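Long-range contacts in histone-lysine N-methyltransferase SETMAR (Homo sapiens, PDB 3BO5), which methylates histone H3 through its SET domain and, fused to an Hsmar1 transposase, takes part in DNA double-strand break repair: residues A[77-82]-A[99-104]; A[105-110]-A[223-228]. The protein carries 2 engineered substitutions. All coordinates share one frame; numbering follows the deposited sequence.

Contact 1: residues A[77-82]-A[99-104]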
loop_
_atom_site.group_PDB
_atom_site.type_symbol
_atom_site.label_atom_id
_atom_site.label_comp_id
_atom_site.label_asym_id
_atom_site.label_seq_id
_atom_site.Cartn_x
_atom_site.Cartn_y
_atom_site.Cartn_z
ATOM N N LEU A 77 15.002 14.229 5.940
ATOM C CA LEU A 77 15.118 13.414 7.126
ATOM C C LEU A 77 14.885 14.234 8.373
ATOM O O LEU A 77 15.628 14.075 9.357
ATOM C CB LEU A 77 16.493 12.780 7.230
ATOM C CG LEU A 77 16.768 11.752 6.143
ATOM C CD1 LEU A 77 18.144 11.078 6.285
ATOM C CD2 LEU A 77 15.708 10.695 6.107
ATOM N N ARG A 78 13.885 15.078 8.346
ATOM C CA ARG A 78 13.661 15.983 9.497
ATOM C C ARG A 78 13.178 15.286 10.764
ATOM O O ARG A 78 13.149 15.927 11.831
ATOM C CB ARG A 78 12.728 17.110 9.107
ATOM C CG ARG A 78 13.319 17.984 8.065
ATOM C CD ARG A 78 12.298 18.977 7.607
ATOM N NE ARG A 78 12.856 20.058 6.797
ATOM C CZ ARG A 78 12.351 20.439 5.626
ATOM N NH1 ARG A 78 12.891 21.454 4.955
ATOM N NH2 ARG A 78 11.304 19.797 5.122
ATOM N N HIS A 79 12.812 14.008 10.659
ATOM C CA HIS A 79 12.381 13.228 11.815
ATOM C C HIS A 79 13.175 11.926 11.933
ATOM O O HIS A 79 12.671 10.885 12.357
ATOM C CB HIS A 79 10.848 13.058 11.782
ATOM C CG HIS A 79 10.127 14.359 11.913
ATOM N ND1 HIS A 79 9.730 15.105 10.821
ATOM C CD2 HIS A 79 9.777 15.081 13.004
ATOM C CE1 HIS A 79 9.130 16.211 11.233
ATOM N NE2 HIS A 79 9.169 16.235 12.552
ATOM N N GLY A 80 14.464 12.024 11.620
ATOM C CA GLY A 80 15.375 10.925 11.855
ATOM C C GLY A 80 15.300 10.030 10.626
ATOM O O GLY A 80 14.560 10.314 9.671
ATOM N N GLU A 81 16.063 8.964 10.630
ATOM C CA GLU A 81 16.111 8.083 9.485
ATOM C C GLU A 81 14.814 7.321 9.430
ATOM O O GLU A 81 14.296 6.928 10.473
ATOM C CB GLU A 81 17.279 7.128 9.583
ATOM C CG GLU A 81 18.610 7.871 9.379
ATOM C CD GLU A 81 19.775 6.885 9.260
ATOM O OE1 GLU A 81 20.105 6.264 10.297
ATOM O OE2 GLU A 81 20.296 6.687 8.118
ATOM N N ASN A 82 14.284 7.101 8.231
ATOM C CA ASN A 82 13.095 6.284 8.123
ATOM C C ASN A 82 13.478 4.827 8.066
ATOM O O ASN A 82 12.686 3.968 8.537
ATOM C CB ASN A 82 12.363 6.650 6.837
ATOM C CG ASN A 82 11.835 8.027 6.870
ATOM O OD1 ASN A 82 11.093 8.411 7.792
ATOM N ND2 ASN A 82 12.217 8.837 5.868
ATOM N N ALA A 99 2.291 11.439 14.749
ATOM C CA ALA A 99 3.152 10.582 13.935
ATOM C C ALA A 99 3.994 11.473 13.067
ATOM O O ALA A 99 3.503 12.483 12.551
ATOM C CB ALA A 99 2.332 9.651 13.063
ATOM N N GLU A 100 5.254 11.088 12.904
ATOM C CA GLU A 100 6.185 11.823 12.034
ATOM C C GLU A 100 6.004 11.415 10.555
ATOM O O GLU A 100 6.153 10.240 10.208
ATOM C CB GLU A 100 7.615 11.558 12.469
ATOM C CG GLU A 100 7.982 12.044 13.875
ATOM C CD GLU A 100 9.057 11.164 14.516
ATOM O OE1 GLU A 100 9.351 10.058 13.977
ATOM O OE2 GLU A 100 9.604 11.569 15.571
ATOM N N PRO A 101 5.740 12.393 9.690
ATOM C CA PRO A 101 5.539 12.091 8.267
ATOM C C PRO A 101 6.826 11.596 7.612
ATOM O O PRO A 101 7.944 12.044 7.960
ATOM C CB PRO A 101 5.063 13.415 7.667
ATOM C CG PRO A 101 5.615 14.473 8.601
ATOM C CD PRO A 101 5.627 13.833 9.978
ATOM N N VAL A 102 6.673 10.645 6.703
ATOM C CA VAL A 102 7.794 10.029 6.031
ATOM C C VAL A 102 7.959 10.597 4.628
ATOM O O VAL A 102 7.009 10.542 3.777
ATOM C CB VAL A 102 7.630 8.491 5.858
ATOM C CG1 VAL A 102 8.768 7.880 5.055
ATOM C CG2 VAL A 102 7.512 7.779 7.257
ATOM N N PHE A 103 9.165 11.156 4.408
ATOM C CA PHE A 103 9.536 11.602 3.066
ATOM C C PHE A 103 10.743 10.829 2.620
ATOM O O PHE A 103 11.699 10.778 3.334
ATOM C CB PHE A 103 9.884 13.097 3.106
ATOM C CG PHE A 103 8.692 13.940 3.314
ATOM C CD1 PHE A 103 8.029 14.501 2.206
ATOM C CD2 PHE A 103 8.238 14.198 4.616
ATOM C CE1 PHE A 103 6.882 15.301 2.391
ATOM C CE2 PHE A 103 7.080 15.015 4.811
ATOM C CZ PHE A 103 6.444 15.545 3.710
ATOM N N GLU A 104 10.663 10.207 1.462
ATOM C CA GLU A 104 11.884 9.653 0.796
ATOM C C GLU A 104 12.585 10.730 -0.026
ATOM O O GLU A 104 11.958 11.697 -0.505
ATOM C CB GLU A 104 11.524 8.462 -0.123
ATOM C CG GLU A 104 11.064 7.298 0.716
ATOM C CD GLU A 104 11.113 5.951 -0.029
ATOM O OE1 GLU A 104 11.462 5.879 -1.246
ATOM O OE2 GLU A 104 10.713 4.998 0.682
HETATM O O HOH W 1 9.318 14.349 8.399
HETATM O O HOH W 2 11.289 11.708 6.212
HETATM O O HOH W 3 10.126 10.530 9.244
#

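Contact 2: residues A[105-110]-A[223-228]. With ZN (zinc ion), chain B; ZN (zinc ion), chain C.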
loop_
_atom_site.group_PDB
_atom_site.type_symbol
_atom_site.label_atom_id
_atom_site.label_comp_id
_atom_site.label_asym_id
_atom_site.label_seq_id
_atom_site.Cartn_x
_atom_site.Cartn_y
_atom_site.Cartn_z
ATOM N N CYS A 105 13.894 10.508 -0.271
ATOM C CA CYS A 105 14.569 11.331 -1.277
ATOM C C CYS A 105 13.914 11.015 -2.627
ATOM O O CYS A 105 13.366 9.942 -2.828
ATOM C CB CYS A 105 16.052 11.076 -1.228
ATOM S SG CYS A 105 16.751 11.760 0.206
ATOM N N ASN A 106 13.842 12.048 -3.488
ATOM C CA ASN A 106 13.054 11.966 -4.687
ATOM C C ASN A 106 13.852 12.256 -5.940
ATOM O O ASN A 106 15.056 12.255 -5.922
ATOM C CB ASN A 106 11.788 12.802 -4.562
ATOM C CG ASN A 106 12.058 14.289 -4.554
ATOM O OD1 ASN A 106 13.085 14.744 -5.028
ATOM N ND2 ASN A 106 11.073 15.078 -4.077
ATOM N N VAL A 107 13.141 12.458 -7.051
ATOM C CA VAL A 107 13.872 12.581 -8.322
ATOM C C VAL A 107 14.743 13.868 -8.337
ATOM O O VAL A 107 15.692 13.979 -9.134
ATOM C CB VAL A 107 12.860 12.547 -9.484
ATOM C CG1 VAL A 107 11.968 13.776 -9.480
ATOM C CG2 VAL A 107 13.575 12.311 -10.842
ATOM N N LEU A 108 14.405 14.821 -7.477
ATOM C CA LEU A 108 15.145 16.063 -7.457
ATOM C C LEU A 108 16.283 16.120 -6.462
ATOM O O LEU A 108 17.126 17.093 -6.494
ATOM C CB LEU A 108 14.206 17.215 -7.220
ATOM C CG LEU A 108 13.157 17.307 -8.333
ATOM C CD1 LEU A 108 12.403 18.567 -7.938
ATOM C CD2 LEU A 108 13.751 17.385 -9.755
ATOM N N CYS A 109 16.317 15.179 -5.515
ATOM C CA CYS A 109 17.406 15.105 -4.552
ATOM C C CYS A 109 18.676 14.725 -5.340
ATOM O O CYS A 109 18.616 13.815 -6.133
ATOM C CB CYS A 109 17.063 14.035 -3.472
ATOM S SG CYS A 109 15.659 14.526 -2.467
ATOM N N ARG A 110 19.816 15.325 -4.986
ATOM C CA ARG A 110 21.000 14.993 -5.744
ATOM C C ARG A 110 21.804 13.908 -5.101
ATOM O O ARG A 110 22.793 13.467 -5.702
ATOM C CB ARG A 110 21.850 16.219 -5.949
ATOM C CG ARG A 110 21.194 17.110 -6.982
ATOM C CD ARG A 110 21.382 18.559 -6.653
ATOM N NE ARG A 110 22.775 18.883 -6.844
ATOM C CZ ARG A 110 23.304 20.079 -6.631
ATOM N NH1 ARG A 110 24.610 20.256 -6.829
ATOM N NH2 ARG A 110 22.534 21.073 -6.217
ATOM N N ARG A 223 5.740 9.910 1.271
ATOM C CA ARG A 223 5.855 10.867 0.158
ATOM C C ARG A 223 7.184 10.814 -0.524
ATOM O O ARG A 223 8.202 10.687 0.136
ATOM C CB ARG A 223 5.502 12.297 0.632
ATOM C CG ARG A 223 4.007 12.444 0.899
ATOM C CD ARG A 223 3.629 13.725 1.587
ATOM N NE ARG A 223 2.162 13.801 1.597
ATOM C CZ ARG A 223 1.382 13.180 2.485
ATOM N NH1 ARG A 223 1.902 12.397 3.438
ATOM N NH2 ARG A 223 0.054 13.349 2.411
ATOM N N ILE A 224 7.181 10.944 -1.847
ATOM C CA ILE A 224 8.396 10.869 -2.640
ATOM C C ILE A 224 8.416 12.133 -3.519
ATOM O O ILE A 224 8.868 13.174 -3.080
ATOM C CB ILE A 224 8.499 9.605 -3.451
ATOM C CG1 ILE A 224 8.253 8.385 -2.489
ATOM C CG2 ILE A 224 9.892 9.506 -4.168
ATOM C CD1 ILE A 224 8.479 7.003 -3.089
ATOM N N ASP A 225 7.902 12.019 -4.738
ATOM C CA ASP A 225 7.859 13.224 -5.600
ATOM C C ASP A 225 6.691 14.144 -5.332
ATOM O O ASP A 225 6.775 15.338 -5.495
ATOM C CB ASP A 225 7.810 12.814 -7.065
ATOM C CG ASP A 225 9.045 12.084 -7.534
ATOM O OD1 ASP A 225 10.095 12.328 -7.021
ATOM O OD2 ASP A 225 8.995 11.288 -8.510
ATOM N N SER A 226 5.585 13.542 -4.926
ATOM C CA SER A 226 4.268 14.155 -4.875
ATOM C C SER A 226 3.684 14.327 -3.509
ATOM O O SER A 226 3.903 13.512 -2.598
ATOM C CB SER A 226 3.340 13.237 -5.723
ATOM O OG SER A 226 1.988 13.695 -5.700
ATOM N N MET A 227 2.834 15.352 -3.364
ATOM C CA MET A 227 2.017 15.470 -2.169
ATOM C C MET A 227 1.044 14.273 -1.964
ATOM O O MET A 227 0.595 14.027 -0.850
ATOM C CB MET A 227 1.170 16.754 -2.237
ATOM C CG MET A 227 0.575 17.074 -0.943
ATOM S SD MET A 227 1.767 17.627 0.298
ATOM C CE MET A 227 0.696 17.756 1.701
ATOM N N VAL A 228 0.699 13.596 -3.050
ATOM C CA VAL A 228 -0.137 12.389 -2.966
ATOM C C VAL A 228 0.776 11.253 -2.423
ATOM O O VAL A 228 1.760 10.852 -3.107
ATOM C CB VAL A 228 -0.672 11.960 -4.286
ATOM C CG1 VAL A 228 -1.649 10.748 -4.026
ATOM C CG2 VAL A 228 -1.547 13.141 -4.827
HETATM ZN ZN ZN B . 16.357 14.032 -0.253
HETATM ZN ZN ZN C . 19.004 11.129 -0.135
#

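Contact 1: residues A[77-82]-A[99-104]
The His79 imidazole meets Glu100 obliquely, its CD2 lying 3.6 Å from Glu100 CG, while the ring and the carboxylate planes are turned 32° apart. CB of His79 also comes to 3.6 Å from Glu100 CB, so the closest touches are made by the aliphatic part of the glutamate. At the ring edge, in plane, His79 ND1 is hydrogen-bonded to a water at 2.6 Å, and that water donates to the backbone O of Pro101. The other flat group, the Asn82 amide, slides past Val102, its CG 3.6 Å from Val102 CG1. With Val102 CG1 anti to the backbone N (chi1 176°), this methyl is the one that packs on the amide carbon. The amide is also wetted: a water accepts from Asn82 ND2 and from the backbone N of Phe103, the latter at 2.8 Å, and another lies 2.7 Å from Asn82 OD1. ND2 has a firmer partner in the OD1 of Asn117. Both segments belong to the pre-SET region, and 99-104 carries the short strand 102-103, which pairs in parallel with strand 217-223 of the SET domain; the loop 77-82 follows directly on the zinc ligand Cys76. An alanine here, lacking the amide of Asn82, would probably leave Asn117 OD1 without this donor and Val102 CG1 without the surface it packs against. On the same strand, the Phe103 ring makes an edge-to-face stack with Phe59, and the backbone O of Phe103 accepts from Asn117 ND2.

Contact 2: residues A[105-110]-A[223-228]
Asn106 lays its CB against Ile224, 3.8 Å from CG2, and reaches past it with its amide. Asn106 ND2 donates to the backbone O of Ile224 over 3.1 Å; that oxygen lies in the amide plane, but the N-H arrives above the carbonyl plane, 37° out of it. The same nitrogen also donates to the O of Phe59, which ties a third segment of the chain to this spot. CG of Asn106 sits between its own backbone N and carbonyl carbon (chi1 70°), which turns OD1 back over the following residues: it accepts from Leu108 N at 2.8 Å and, weakly, from Cys109 N. Beside it, Asp225 OD1 takes the backbone N-H of Val107 at 3.0 Å, almost straight at 171° and nearly along the C-O axis, and Val107 CG1 packs on that oxygen at 3.4 Å. Across the turn, Asn106 N donates to Cys109 SG at 3.2 Å, a contact that could draw charge from the zinc-bound sulfur. Cys105 SG bridges two zinc ions, and Cys109 SG binds one of them; Cys62 and Cys76 complete that site. An Asx turn set in a type I beta turn, Asn106 to Cys109, thus carries part of the triangular three-zinc cluster of the pre-SET domain and docks it on the SET-domain loop 223-228.

Contact 1 lies at the surface, and none of its touching residues is buried, whereas contact 2 is largely buried. They come in sequence order, and the chain runs directly from 99-104 into 105-110, so one stretch of pre-SET polypeptide serves both. Arg223 joins them: its backbone N and O pair with Val102 O and Glu104 N, and its CD packs on the Phe103 ring. Contact 1 stays within the pre-SET region and relies on apolar touches and bridging waters; contact 2 spans pre-SET and SET, is bonded directly by an amide and a carboxylate, and includes cysteines of the zinc cluster.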